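Local coordinates for protein L-glyceraldehyde 3-phosphate reductase (Clostridium beijerinckii, PDB 6HG6) that binds NADPH and, as a TIM-barrel aldo-keto reductase, probably reduces aldehydes such as furfural, thereby detoxifying them, at residues 26-31 with 309-314; 46-51 with 297-302; 148-153 with 165-170. All coordinates share one frame; numbering follows the deposited sequence.

Interaction 1 (26-31 with 309-314); sequences PMISFG and VGIVHK. With NDP (NADPH dihydro-nicotinamide-adenine-dinucleotide phosphate), chain B.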
loop_
_atom_site.group_PDB
_atom_site.type_symbol
_atom_site.label_atom_id
_atom_site.label_comp_id
_atom_site.label_asym_id
_atom_site.label_seq_id
_atom_site.Cartn_x
_atom_site.Cartn_y
_atom_site.Cartn_z
ATOM N N PRO A 26 -4.698 5.000 7.958
ATOM C CA PRO A 26 -6.126 4.770 7.748
ATOM C C PRO A 26 -6.251 3.277 7.388
ATOM O O PRO A 26 -5.351 2.738 6.742
ATOM C CB PRO A 26 -6.456 5.590 6.492
ATOM C CG PRO A 26 -5.119 5.612 5.726
ATOM C CD PRO A 26 -4.091 5.734 6.836
ATOM N N MET A 27 -7.360 2.644 7.726
ATOM C CA MET A 27 -7.533 1.210 7.412
ATOM C C MET A 27 -7.593 1.021 5.899
ATOM O O MET A 27 -7.230 -0.061 5.457
ATOM C CB MET A 27 -8.768 0.632 8.089
ATOM C CG MET A 27 -8.539 0.454 9.553
ATOM S SD MET A 27 -9.969 -0.396 10.312
ATOM C CE MET A 27 -9.801 -2.049 9.666
ATOM N N ILE A 28 -7.976 2.057 5.164
ATOM C CA ILE A 28 -7.875 2.122 3.677
ATOM C C ILE A 28 -6.843 3.193 3.327
ATOM O O ILE A 28 -7.050 4.321 3.711
ATOM C CB ILE A 28 -9.223 2.439 2.971
ATOM C CG1 ILE A 28 -10.354 1.496 3.371
ATOM C CG2 ILE A 28 -9.018 2.417 1.472
ATOM C CD1 ILE A 28 -9.991 0.069 3.148
ATOM N N SER A 29 -5.795 2.804 2.604
ATOM C CA SER A 29 -4.760 3.690 2.038
ATOM C C SER A 29 -4.964 3.750 0.531
ATOM O O SER A 29 -5.495 2.744 -0.050
ATOM C CB SER A 29 -3.371 3.230 2.388
ATOM O OG SER A 29 -3.153 3.256 3.799
ATOM N N PHE A 30 -4.470 4.826 -0.086
ATOM C CA PHE A 30 -4.672 5.059 -1.521
ATOM C C PHE A 30 -3.325 4.978 -2.231
ATOM O O PHE A 30 -2.390 5.694 -1.862
ATOM C CB PHE A 30 -5.391 6.385 -1.731
ATOM C CG PHE A 30 -5.806 6.535 -3.155
ATOM C CD1 PHE A 30 -6.848 5.757 -3.652
ATOM C CD2 PHE A 30 -5.096 7.349 -4.007
ATOM C CE1 PHE A 30 -7.177 5.806 -4.999
ATOM C CE2 PHE A 30 -5.450 7.414 -5.352
ATOM C CZ PHE A 30 -6.499 6.673 -5.824
ATOM N N GLY A 31 -3.254 4.142 -3.256
ATOM C CA GLY A 31 -2.013 3.943 -4.018
ATOM C C GLY A 31 -2.079 4.561 -5.391
ATOM O O GLY A 31 -3.174 4.551 -6.005
ATOM N N VAL A 309 -14.667 2.619 1.040
ATOM C CA VAL A 309 -14.340 3.088 2.423
ATOM C C VAL A 309 -15.363 2.537 3.427
ATOM O O VAL A 309 -15.030 2.544 4.606
ATOM C CB VAL A 309 -14.136 4.607 2.556
ATOM C CG1 VAL A 309 -12.827 5.023 1.883
ATOM C CG2 VAL A 309 -15.317 5.437 2.094
ATOM N N GLY A 310 -16.526 2.040 3.004
ATOM C CA GLY A 310 -17.480 1.407 3.942
ATOM C C GLY A 310 -16.919 0.109 4.534
ATOM O O GLY A 310 -17.327 -0.280 5.605
ATOM N N ILE A 311 -15.993 -0.546 3.858
ATOM C CA ILE A 311 -15.525 -1.930 4.181
ATOM C C ILE A 311 -14.847 -1.969 5.546
ATOM O O ILE A 311 -14.974 -3.017 6.223
ATOM C CB ILE A 311 -14.610 -2.461 3.075
ATOM C CG1 ILE A 311 -13.250 -1.752 3.067
ATOM C CG2 ILE A 311 -15.295 -2.361 1.728
ATOM C CD1 ILE A 311 -12.238 -2.359 4.021
ATOM N N VAL A 312 -14.171 -0.876 5.939
ATOM C CA VAL A 312 -13.471 -0.754 7.261
ATOM C C VAL A 312 -14.479 -1.001 8.400
ATOM O O VAL A 312 -14.012 -1.191 9.539
ATOM C CB VAL A 312 -12.740 0.601 7.461
ATOM C CG1 VAL A 312 -11.883 0.940 6.261
ATOM C CG2 VAL A 312 -13.684 1.760 7.765
ATOM N N HIS A 313 -15.787 -0.999 8.121
ATOM C CA HIS A 313 -16.841 -1.205 9.162
ATOM C C HIS A 313 -17.433 -2.624 9.137
ATOM O O HIS A 313 -18.359 -2.861 9.902
ATOM C CB HIS A 313 -17.921 -0.131 9.029
ATOM C CG HIS A 313 -17.354 1.208 9.323
ATOM N ND1 HIS A 313 -16.965 2.075 8.324
ATOM C CD2 HIS A 313 -16.990 1.769 10.496
ATOM C CE1 HIS A 313 -16.434 3.153 8.876
ATOM N NE2 HIS A 313 -16.446 2.990 10.213
ATOM N N LYS A 314 -16.880 -3.538 8.333
ATOM C CA LYS A 314 -17.340 -4.947 8.230
ATOM C C LYS A 314 -16.125 -5.874 8.093
ATOM O O LYS A 314 -16.111 -6.729 7.170
ATOM C CB LYS A 314 -18.282 -5.132 7.032
ATOM C CG LYS A 314 -19.592 -4.368 7.087
ATOM C CD LYS A 314 -20.569 -4.848 6.058
ATOM C CE LYS A 314 -21.739 -3.908 5.872
ATOM N NZ LYS A 314 -22.721 -4.500 4.934
HETATM P PA NDP B . -6.490 -3.162 -5.949
HETATM O O1A NDP B . -6.240 -4.630 -5.857
HETATM O O2A NDP B . -7.271 -2.375 -4.946
HETATM O O5B NDP B . -7.012 -2.794 -7.425
HETATM C C5B NDP B . -7.341 -1.415 -7.741
HETATM C C4B NDP B . -8.167 -1.374 -9.000
HETATM O O4B NDP B . -9.333 -2.215 -8.801
HETATM C C3B NDP B . -8.725 -0.007 -9.418
HETATM O O3B NDP B . -7.837 0.743 -10.243
HETATM C C2B NDP B . -9.977 -0.421 -10.180
HETATM O O2B NDP B . -9.560 -0.850 -11.472
HETATM C C1B NDP B . -10.472 -1.611 -9.366
HETATM N N9A NDP B . -11.376 -1.296 -8.267
HETATM C C8A NDP B . -11.087 -0.598 -7.120
HETATM N N7A NDP B . -12.094 -0.525 -6.285
HETATM C C5A NDP B . -13.114 -1.221 -6.918
HETATM C C6A NDP B . -14.442 -1.506 -6.544
HETATM N N6A NDP B . -14.985 -1.108 -5.396
HETATM N N1A NDP B . -15.195 -2.238 -7.405
HETATM C C2A NDP B . -14.639 -2.637 -8.558
HETATM N N3A NDP B . -13.403 -2.435 -9.010
HETATM C C4A NDP B . -12.680 -1.713 -8.135
HETATM O O3 NDP B . -5.048 -2.429 -5.920
HETATM P PN NDP B . -3.821 -2.287 -6.939
HETATM O O1N NDP B . -4.143 -1.156 -7.858
HETATM O O2N NDP B . -3.416 -3.612 -7.499
HETATM O O5D NDP B . -2.669 -1.813 -5.915
HETATM C C5D NDP B . -3.003 -0.774 -4.958
HETATM C C4D NDP B . -1.740 -0.053 -4.550
HETATM O O4D NDP B . -0.839 -0.988 -3.929
HETATM C C3D NDP B . -0.897 0.541 -5.676
HETATM O O3D NDP B . -1.464 1.759 -6.137
HETATM C C2D NDP B . 0.442 0.704 -4.947
HETATM O O2D NDP B . 0.421 1.854 -4.144
HETATM C C1D NDP B . 0.503 -0.557 -4.090
HETATM N N1N NDP B . 1.289 -1.641 -4.732
HETATM C C2N NDP B . 2.505 -2.003 -4.206
HETATM C C3N NDP B . 3.397 -2.786 -4.885
HETATM C C7N NDP B . 4.712 -3.131 -4.237
HETATM O O7N NDP B . 5.039 -2.621 -3.149
HETATM N N7N NDP B . 5.504 -3.975 -4.897
HETATM C C4N NDP B . 2.996 -3.261 -6.256
HETATM C C5N NDP B . 1.594 -2.983 -6.634
HETATM C C6N NDP B . 0.801 -2.281 -5.856
HETATM P P2B NDP B . -10.588 -0.617 -12.697
HETATM O O1X NDP B . -11.515 0.563 -12.481
HETATM O O2X NDP B . -9.683 -0.411 -13.902
HETATM O O3X NDP B . -11.334 -1.942 -12.741
#
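Ile-28 and Met-27 meet three branched residues of 309-314 through apolar contact alone; no hydrogen bond crosses between the two segments. The tightest pair joins Ile-28 CG1 to Val-312 CG1 at 3.3 Å, and nearly as close is Ile-28 CD1 to Ile-311 CD1 at 3.4 Å. Both are shorter than normal van der Waals contact. In Ile-28, chi1 of -54° sets CG1 beside Val-312, and chi2 of -55° then turns CD1 to Ile-311. Ile-311 meets it at a slant: its CG1 sits between backbone N and carbonyl carbon (chi1 71°), which sends CG1 and CD1 to the strand. Met-27 contributes the root of its chain, with CB 3.6 Å from Val-312 CG1, while SD brushes Val-312 CB at 4.1 Å. Val-309 adds a looser contact, its CA 4.4 Å from Ile-28 CG1. Beta-branched residues suit this place because their methyls form broad, stiff surfaces in a buried layer.

The polar bonds lie within or around the segments. His-313 N and Lys-314 N bond to the carbonyls of Gly-310 and Ile-311, closing the short 3-10 turn that presents Ile-311 and Val-312, while Ile-311 O accepts from Ser-284.

Farther along the strand, Gly-31 has no side chain, which lets ribose O3D of NADPH approach its backbone C to 3.0 Å. The arrangement belongs to a (beta/alpha)8 TIM barrel: the first barrel strand, 28-31, borders the cofactor at its C-terminal end and is packed from outside, at its start, by the loop following helix 302-308.

Interaction 2 (46-51 with 297-302); sequences KELCFT and IGASKP. With NDP (NADPH dihydro-nicotinamide-adenine-dinucleotide phosphate), chain B.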
loop_
_atom_site.group_PDB
_atom_site.type_symbol
_atom_site.label_atom_id
_atom_site.label_comp_id
_atom_site.label_asym_id
_atom_site.label_seq_id
_atom_site.Cartn_x
_atom_site.Cartn_y
_atom_site.Cartn_z
ATOM N N LYS A 46 -6.627 14.685 -9.575
ATOM C CA LYS A 46 -6.957 15.607 -8.455
ATOM C C LYS A 46 -8.205 15.123 -7.753
ATOM O O LYS A 46 -8.171 15.032 -6.527
ATOM C CB LYS A 46 -7.205 17.044 -8.906
ATOM C CG LYS A 46 -5.959 17.886 -9.082
ATOM C CD LYS A 46 -6.203 19.146 -9.857
ATOM C CE LYS A 46 -7.375 19.960 -9.386
ATOM N NZ LYS A 46 -7.760 20.993 -10.382
ATOM N N GLU A 47 -9.267 14.833 -8.504
ATOM C CA GLU A 47 -10.559 14.416 -7.913
ATOM C C GLU A 47 -10.371 13.123 -7.147
ATOM O O GLU A 47 -11.016 12.963 -6.089
ATOM C CB GLU A 47 -11.661 14.315 -8.971
ATOM C CG GLU A 47 -12.067 15.675 -9.447
ATOM C CD GLU A 47 -12.560 16.611 -8.345
ATOM O OE1 GLU A 47 -13.348 16.140 -7.490
ATOM O OE2 GLU A 47 -12.139 17.812 -8.333
ATOM N N LEU A 48 -9.514 12.224 -7.614
ATOM C CA LEU A 48 -9.309 10.946 -6.891
ATOM C C LEU A 48 -8.646 11.245 -5.540
ATOM O O LEU A 48 -9.099 10.703 -4.516
ATOM C CB LEU A 48 -8.444 9.971 -7.698
ATOM C CG LEU A 48 -9.121 9.311 -8.885
ATOM C CD1 LEU A 48 -8.111 8.459 -9.660
ATOM C CD2 LEU A 48 -10.273 8.467 -8.413
ATOM N N CYS A 49 -7.639 12.099 -5.534
ATOM C CA CYS A 49 -6.914 12.463 -4.290
ATOM C C CYS A 49 -7.853 13.187 -3.328
ATOM O O CYS A 49 -7.841 12.846 -2.162
ATOM C CB CYS A 49 -5.694 13.307 -4.593
ATOM S SG CYS A 49 -4.400 12.321 -5.394
ATOM N N PHE A 50 -8.595 14.165 -3.817
ATOM C CA PHE A 50 -9.538 14.959 -3.024
ATOM C C PHE A 50 -10.587 14.012 -2.441
ATOM O O PHE A 50 -10.940 14.149 -1.253
ATOM C CB PHE A 50 -10.205 16.040 -3.871
ATOM C CG PHE A 50 -9.259 17.065 -4.451
ATOM C CD1 PHE A 50 -8.018 17.313 -3.890
ATOM C CD2 PHE A 50 -9.714 17.900 -5.464
ATOM C CE1 PHE A 50 -7.163 18.264 -4.436
ATOM C CE2 PHE A 50 -8.884 18.881 -5.979
ATOM C CZ PHE A 50 -7.628 19.077 -5.447
ATOM N N THR A 51 -11.129 13.100 -3.256
ATOM C CA THR A 51 -12.140 12.134 -2.773
ATOM C C THR A 51 -11.526 11.284 -1.659
ATOM O O THR A 51 -12.166 11.130 -0.626
ATOM C CB THR A 51 -12.684 11.259 -3.906
ATOM O OG1 THR A 51 -13.223 12.160 -4.872
ATOM C CG2 THR A 51 -13.730 10.300 -3.406
ATOM N N ILE A 297 -5.599 0.394 -1.727
ATOM C CA ILE A 297 -6.487 0.337 -2.920
ATOM C C ILE A 297 -5.983 1.269 -4.026
ATOM O O ILE A 297 -5.246 2.219 -3.756
ATOM C CB ILE A 297 -7.951 0.717 -2.611
ATOM C CG1 ILE A 297 -8.097 2.211 -2.271
ATOM C CG2 ILE A 297 -8.486 -0.183 -1.518
ATOM C CD1 ILE A 297 -9.508 2.756 -2.237
ATOM N N GLY A 298 -6.483 1.022 -5.225
ATOM C CA GLY A 298 -6.334 1.909 -6.384
ATOM C C GLY A 298 -7.712 2.296 -6.830
ATOM O O GLY A 298 -8.673 1.657 -6.394
ATOM N N ALA A 299 -7.831 3.277 -7.701
ATOM C CA ALA A 299 -9.109 3.677 -8.303
ATOM C C ALA A 299 -8.862 4.421 -9.607
ATOM O O ALA A 299 -7.826 5.065 -9.713
ATOM C CB ALA A 299 -9.866 4.544 -7.349
ATOM N N SER A 300 -9.782 4.289 -10.562
ATOM C CA SER A 300 -9.817 5.086 -11.815
ATOM C C SER A 300 -10.888 6.168 -11.669
ATOM O O SER A 300 -10.863 7.154 -12.420
ATOM C CB SER A 300 -10.060 4.220 -13.049
ATOM O OG SER A 300 -11.210 3.414 -12.891
ATOM N N LYS A 301 -11.835 5.989 -10.747
ATOM C CA LYS A 301 -12.951 6.951 -10.610
ATOM C C LYS A 301 -13.316 7.075 -9.130
ATOM O O LYS A 301 -13.141 6.136 -8.355
ATOM C CB LYS A 301 -14.088 6.566 -11.557
ATOM C CG LYS A 301 -14.759 5.235 -11.283
ATOM C CD LYS A 301 -15.732 4.841 -12.396
ATOM C CE LYS A 301 -16.547 3.607 -12.071
ATOM N NZ LYS A 301 -17.227 3.077 -13.276
ATOM N N PRO A 302 -13.761 8.281 -8.713
ATOM C CA PRO A 302 -14.099 8.573 -7.311
ATOM C C PRO A 302 -15.115 7.606 -6.685
ATOM O O PRO A 302 -14.940 7.238 -5.534
ATOM C CB PRO A 302 -14.734 9.971 -7.377
ATOM C CG PRO A 302 -14.047 10.595 -8.595
ATOM C CD PRO A 302 -13.993 9.446 -9.585
HETATM P PA NDP B . -6.490 -3.162 -5.949
HETATM O O1A NDP B . -6.240 -4.630 -5.857
HETATM O O2A NDP B . -7.271 -2.375 -4.946
HETATM O O5B NDP B . -7.012 -2.794 -7.425
HETATM C C5B NDP B . -7.341 -1.415 -7.741
HETATM C C4B NDP B . -8.167 -1.374 -9.000
HETATM O O4B NDP B . -9.333 -2.215 -8.801
HETATM C C3B NDP B . -8.725 -0.007 -9.418
HETATM O O3B NDP B . -7.837 0.743 -10.243
HETATM C C2B NDP B . -9.977 -0.421 -10.180
HETATM O O2B NDP B . -9.560 -0.850 -11.472
HETATM C C1B NDP B . -10.472 -1.611 -9.366
HETATM N N9A NDP B . -11.376 -1.296 -8.267
HETATM C C8A NDP B . -11.087 -0.598 -7.120
HETATM N N7A NDP B . -12.094 -0.525 -6.285
HETATM C C5A NDP B . -13.114 -1.221 -6.918
HETATM C C6A NDP B . -14.442 -1.506 -6.544
HETATM N N6A NDP B . -14.985 -1.108 -5.396
HETATM N N1A NDP B . -15.195 -2.238 -7.405
HETATM C C2A NDP B . -14.639 -2.637 -8.558
HETATM N N3A NDP B . -13.403 -2.435 -9.010
HETATM C C4A NDP B . -12.680 -1.713 -8.135
HETATM O O3 NDP B . -5.048 -2.429 -5.920
HETATM P PN NDP B . -3.821 -2.287 -6.939
HETATM O O1N NDP B . -4.143 -1.156 -7.858
HETATM O O2N NDP B . -3.416 -3.612 -7.499
HETATM O O5D NDP B . -2.669 -1.813 -5.915
HETATM C C5D NDP B . -3.003 -0.774 -4.958
HETATM C C4D NDP B . -1.740 -0.053 -4.550
HETATM O O4D NDP B . -0.839 -0.988 -3.929
HETATM C C3D NDP B . -0.897 0.541 -5.676
HETATM O O3D NDP B . -1.464 1.759 -6.137
HETATM C C2D NDP B . 0.442 0.704 -4.947
HETATM O O2D NDP B . 0.421 1.854 -4.144
HETATM C C1D NDP B . 0.503 -0.557 -4.090
HETATM N N1N NDP B . 1.289 -1.641 -4.732
HETATM C C2N NDP B . 2.505 -2.003 -4.206
HETATM C C3N NDP B . 3.397 -2.786 -4.885
HETATM C C7N NDP B . 4.712 -3.131 -4.237
HETATM O O7N NDP B . 5.039 -2.621 -3.149
HETATM N N7N NDP B . 5.504 -3.975 -4.897
HETATM C C4N NDP B . 2.996 -3.261 -6.256
HETATM C C5N NDP B . 1.594 -2.983 -6.634
HETATM C C6N NDP B . 0.801 -2.281 -5.856
HETATM P P2B NDP B . -10.588 -0.617 -12.697
HETATM O O1X NDP B . -11.515 0.563 -12.481
HETATM O O2X NDP B . -9.683 -0.411 -13.902
HETATM O O3X NDP B . -11.334 -1.942 -12.741
#
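Leu-48 pushes its forked end against the bare backbone of 299-302. CD2 lies 3.4 Å from Lys-301 C and 3.5 Å from Pro-302 N, lying against the peptide bond between them, while CD1 meets Ala-299 O at 3.4 Å. A leucine fits because its two methyls can follow the bend of a loop, and the small Ala-299 lets that loop come close, its CB 4.1 Å from Leu-48 CD2.

One turn further on, Thr-51 meets the Pro-302 ring at about a right angle, OG1 lying 3.7 Å from Pro-302 CB. The hydroxyl is occupied at home: it donates to Glu-47 O over 2.6 Å, tilted 31° from the carbonyl plane, and Thr-51 N reaches the same oxygen from the opposite face. Two bonds thus grip that carbonyl, and the threonine can sit against an apolar ring with its polar group satisfied.

The loop's other side serves NADPH. Ser-300 points its CB away from the helix, and OG, set between its own N and carbonyl carbon (chi1 53°), donates to O1X of the 2'-phosphate over 2.9 Å. The chemistry is therefore divided: between 46-51 and 297-302 the contact is apolar, with one hydrogen bond, Asn-44 ND2 to Ser-300 O, added earlier in the helix, while Ser-300 OG and, weakly, Gly-298 N (to diphosphate O2A) turn to the phosphates, consistent with recognition of NADPH by its 2'-phosphate.

Interaction 3 (148-153 with 165-170); sequences ESMMAL and AGISNY. With NDP (NADPH dihydro-nicotinamide-adenine-dinucleotide phosphate), chain B.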
loop_
_atom_site.group_PDB
_atom_site.type_symbol
_atom_site.label_atom_id
_atom_site.label_comp_id
_atom_site.label_asym_id
_atom_site.label_seq_id
_atom_site.Cartn_x
_atom_site.Cartn_y
_atom_site.Cartn_z
ATOM N N GLU A 148 23.840 -3.088 3.588
ATOM C CA GLU A 148 24.014 -1.932 2.673
ATOM C C GLU A 148 22.667 -1.299 2.386
ATOM O O GLU A 148 22.575 -0.065 2.453
ATOM C CB GLU A 148 24.769 -2.296 1.399
ATOM C CG GLU A 148 24.874 -1.115 0.451
ATOM C CD GLU A 148 25.753 -1.350 -0.782
ATOM O OE1 GLU A 148 26.590 -2.296 -0.781
ATOM O OE2 GLU A 148 25.601 -0.578 -1.739
ATOM N N SER A 149 21.650 -2.081 2.020
ATOM C CA SER A 149 20.312 -1.551 1.690
ATOM C C SER A 149 19.680 -0.906 2.933
ATOM O O SER A 149 19.115 0.189 2.843
ATOM C CB SER A 149 19.423 -2.633 1.101
ATOM O OG SER A 149 20.069 -3.298 0.033
ATOM N N MET A 150 19.829 -1.542 4.078
ATOM C CA MET A 150 19.216 -1.029 5.325
ATOM C C MET A 150 19.972 0.231 5.789
ATOM O O MET A 150 19.311 1.190 6.218
ATOM C CB MET A 150 19.197 -2.109 6.415
ATOM C CG MET A 150 18.271 -3.304 6.083
ATOM S SD MET A 150 16.565 -2.865 5.634
ATOM C CE MET A 150 16.638 -2.800 3.841
ATOM N N MET A 151 21.280 0.271 5.643
ATOM C CA MET A 151 22.055 1.494 6.009
ATOM C C MET A 151 21.650 2.650 5.092
ATOM O O MET A 151 21.693 3.803 5.537
ATOM C CB MET A 151 23.563 1.233 5.969
ATOM C CG MET A 151 24.022 0.439 7.157
ATOM S SD MET A 151 25.822 0.156 7.181
ATOM C CE MET A 151 26.283 1.884 7.316
ATOM N N ALA A 152 21.257 2.372 3.847
ATOM C CA ALA A 152 20.761 3.403 2.920
ATOM C C ALA A 152 19.445 3.965 3.460
ATOM O O ALA A 152 19.281 5.193 3.461
ATOM C CB ALA A 152 20.627 2.838 1.508
ATOM N N LEU A 153 18.514 3.116 3.926
ATOM C CA LEU A 153 17.253 3.623 4.522
ATOM C C LEU A 153 17.609 4.466 5.753
ATOM O O LEU A 153 17.009 5.540 5.992
ATOM C CB LEU A 153 16.346 2.461 4.903
ATOM C CG LEU A 153 15.855 1.568 3.771
ATOM C CD1 LEU A 153 14.823 0.586 4.275
ATOM C CD2 LEU A 153 15.259 2.398 2.674
ATOM N N ALA A 165 11.437 4.308 8.080
ATOM C CA ALA A 165 11.788 3.292 7.065
ATOM C C ALA A 165 10.680 2.237 6.987
ATOM O O ALA A 165 9.995 1.921 7.982
ATOM C CB ALA A 165 13.108 2.633 7.404
ATOM N N GLY A 166 10.516 1.702 5.798
ATOM C CA GLY A 166 9.665 0.539 5.542
ATOM C C GLY A 166 10.393 -0.409 4.612
ATOM O O GLY A 166 11.377 0.020 3.943
ATOM N N ILE A 167 9.896 -1.642 4.494
ATOM C CA ILE A 167 10.405 -2.604 3.491
ATOM C C ILE A 167 9.194 -3.216 2.804
ATOM O O ILE A 167 8.081 -3.205 3.390
ATOM C CB ILE A 167 11.375 -3.646 4.066
ATOM C CG1 ILE A 167 10.689 -4.593 5.048
ATOM C CG2 ILE A 167 12.608 -2.952 4.661
ATOM C CD1 ILE A 167 11.617 -5.590 5.681
ATOM N N SER A 168 9.391 -3.657 1.570
ATOM C CA SER A 168 8.279 -4.187 0.756
ATOM C C SER A 168 8.680 -5.495 0.111
ATOM O O SER A 168 9.821 -5.643 -0.322
ATOM C CB SER A 168 7.818 -3.144 -0.253
ATOM O OG SER A 168 6.698 -3.595 -0.973
ATOM N N ASN A 169 7.730 -6.434 0.042
ATOM C CA ASN A 169 7.948 -7.713 -0.643
ATOM C C ASN A 169 8.981 -8.575 0.097
ATOM O O ASN A 169 9.504 -9.545 -0.531
ATOM C CB ASN A 169 8.316 -7.474 -2.108
ATOM C CG ASN A 169 7.197 -6.772 -2.848
ATOM O OD1 ASN A 169 6.078 -7.299 -2.910
ATOM N ND2 ASN A 169 7.486 -5.624 -3.441
ATOM N N TYR A 170 9.261 -8.312 1.375
ATOM C CA TYR A 170 10.188 -9.168 2.142
ATOM C C TYR A 170 9.453 -10.408 2.639
ATOM O O TYR A 170 8.229 -10.360 2.844
ATOM C CB TYR A 170 10.818 -8.394 3.296
ATOM C CG TYR A 170 12.043 -7.629 2.885
ATOM C CD1 TYR A 170 12.008 -6.707 1.866
ATOM C CD2 TYR A 170 13.242 -7.837 3.535
ATOM C CE1 TYR A 170 13.120 -5.931 1.564
ATOM C CE2 TYR A 170 14.387 -7.157 3.173
ATOM C CZ TYR A 170 14.338 -6.196 2.182
ATOM O OH TYR A 170 15.496 -5.503 1.893
HETATM P PA NDP B . -6.490 -3.162 -5.949
HETATM O O1A NDP B . -6.240 -4.630 -5.857
HETATM O O2A NDP B . -7.271 -2.375 -4.946
HETATM O O5B NDP B . -7.012 -2.794 -7.425
HETATM C C5B NDP B . -7.341 -1.415 -7.741
HETATM C C4B NDP B . -8.167 -1.374 -9.000
HETATM O O4B NDP B . -9.333 -2.215 -8.801
HETATM C C3B NDP B . -8.725 -0.007 -9.418
HETATM O O3B NDP B . -7.837 0.743 -10.243
HETATM C C2B NDP B . -9.977 -0.421 -10.180
HETATM O O2B NDP B . -9.560 -0.850 -11.472
HETATM C C1B NDP B . -10.472 -1.611 -9.366
HETATM N N9A NDP B . -11.376 -1.296 -8.267
HETATM C C8A NDP B . -11.087 -0.598 -7.120
HETATM N N7A NDP B . -12.094 -0.525 -6.285
HETATM C C5A NDP B . -13.114 -1.221 -6.918
HETATM C C6A NDP B . -14.442 -1.506 -6.544
HETATM N N6A NDP B . -14.985 -1.108 -5.396
HETATM N N1A NDP B . -15.195 -2.238 -7.405
HETATM C C2A NDP B . -14.639 -2.637 -8.558
HETATM N N3A NDP B . -13.403 -2.435 -9.010
HETATM C C4A NDP B . -12.680 -1.713 -8.135
HETATM O O3 NDP B . -5.048 -2.429 -5.920
HETATM P PN NDP B . -3.821 -2.287 -6.939
HETATM O O1N NDP B . -4.143 -1.156 -7.858
HETATM O O2N NDP B . -3.416 -3.612 -7.499
HETATM O O5D NDP B . -2.669 -1.813 -5.915
HETATM C C5D NDP B . -3.003 -0.774 -4.958
HETATM C C4D NDP B . -1.740 -0.053 -4.550
HETATM O O4D NDP B . -0.839 -0.988 -3.929
HETATM C C3D NDP B . -0.897 0.541 -5.676
HETATM O O3D NDP B . -1.464 1.759 -6.137
HETATM C C2D NDP B . 0.442 0.704 -4.947
HETATM O O2D NDP B . 0.421 1.854 -4.144
HETATM C C1D NDP B . 0.503 -0.557 -4.090
HETATM N N1N NDP B . 1.289 -1.641 -4.732
HETATM C C2N NDP B . 2.505 -2.003 -4.206
HETATM C C3N NDP B . 3.397 -2.786 -4.885
HETATM C C7N NDP B . 4.712 -3.131 -4.237
HETATM O O7N NDP B . 5.039 -2.621 -3.149
HETATM N N7N NDP B . 5.504 -3.975 -4.897
HETATM C C4N NDP B . 2.996 -3.261 -6.256
HETATM C C5N NDP B . 1.594 -2.983 -6.634
HETATM C C6N NDP B . 0.801 -2.281 -5.856
HETATM P P2B NDP B . -10.588 -0.617 -12.697
HETATM O O1X NDP B . -11.515 0.563 -12.481
HETATM O O2X NDP B . -9.683 -0.411 -13.902
HETATM O O3X NDP B . -11.334 -1.942 -12.741
#
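Leu-153 and Met-150 carry the apolar contact between helix 148-153 and strand 165-168, whose axes approach to 9.5 Å at 141°. Leu-153 packs on the middle of strand 162-168: its CB is 4.1 Å from Ala-165 CB, and CD1 rests 3.5 Å from Gly-166 O. The small Ala-165, whose CB faces the helix, lets the leucine come close to the strand; at Gly-166 it is the carbonyl O that meets CD1. Met-150, bent at chi2 and chi3, folds its flexible end across Ile-167 at about a right angle, with SD 4.1 Å from Ile-167 CG2. Its CE continues to Tyr-170 OH at 3.5 Å, approaching the ring obliquely, while Ile-167 CD1 lies over one ring face, offset toward the rim.

The polar ends are bonded outside the two segments. Tyr-170 OH, though touched by Met-150 CE, bonds His-137 ND1 on the adjacent strand. Ser-168 OG lies 2.9 Å from carboxamide O7N of NADPH and is also a hydrogen-bonding partner of Gln-193 O.

This is the beta-alpha-beta crossover of a TIM barrel, in which strand 132-137, helix 146-158 and strand 162-168 bring Ser-168 and Asn-169, at and just past the strand's C-terminal end, to the carboxamide end of the NADPH pocket.

In the fold
Interactions 1 and 2 touch, their centres about 13 Å apart, where the barrel closes: strand 28-31 pairs with 294-297, Gly-31 N lying 2.8 Å from Ile-297 O and Ser-29 O 2.9 Å from Ile-297 N, both probable hydrogen bonds. Ile-28 and Phe-30 also pack on Ile-297 and Ala-299. Interaction 3 lies on the opposite side of the chain's centre, with its centre about 26 Å from that of interaction 1 and about 29 Å from that of interaction 2, and touches neither. NADPH bridges the gap: its phosphates lie by 297-302, one ribose by Gly-31, and its nicotinamide by Ser-168. Along the chain the three are nested, interaction 3 innermost.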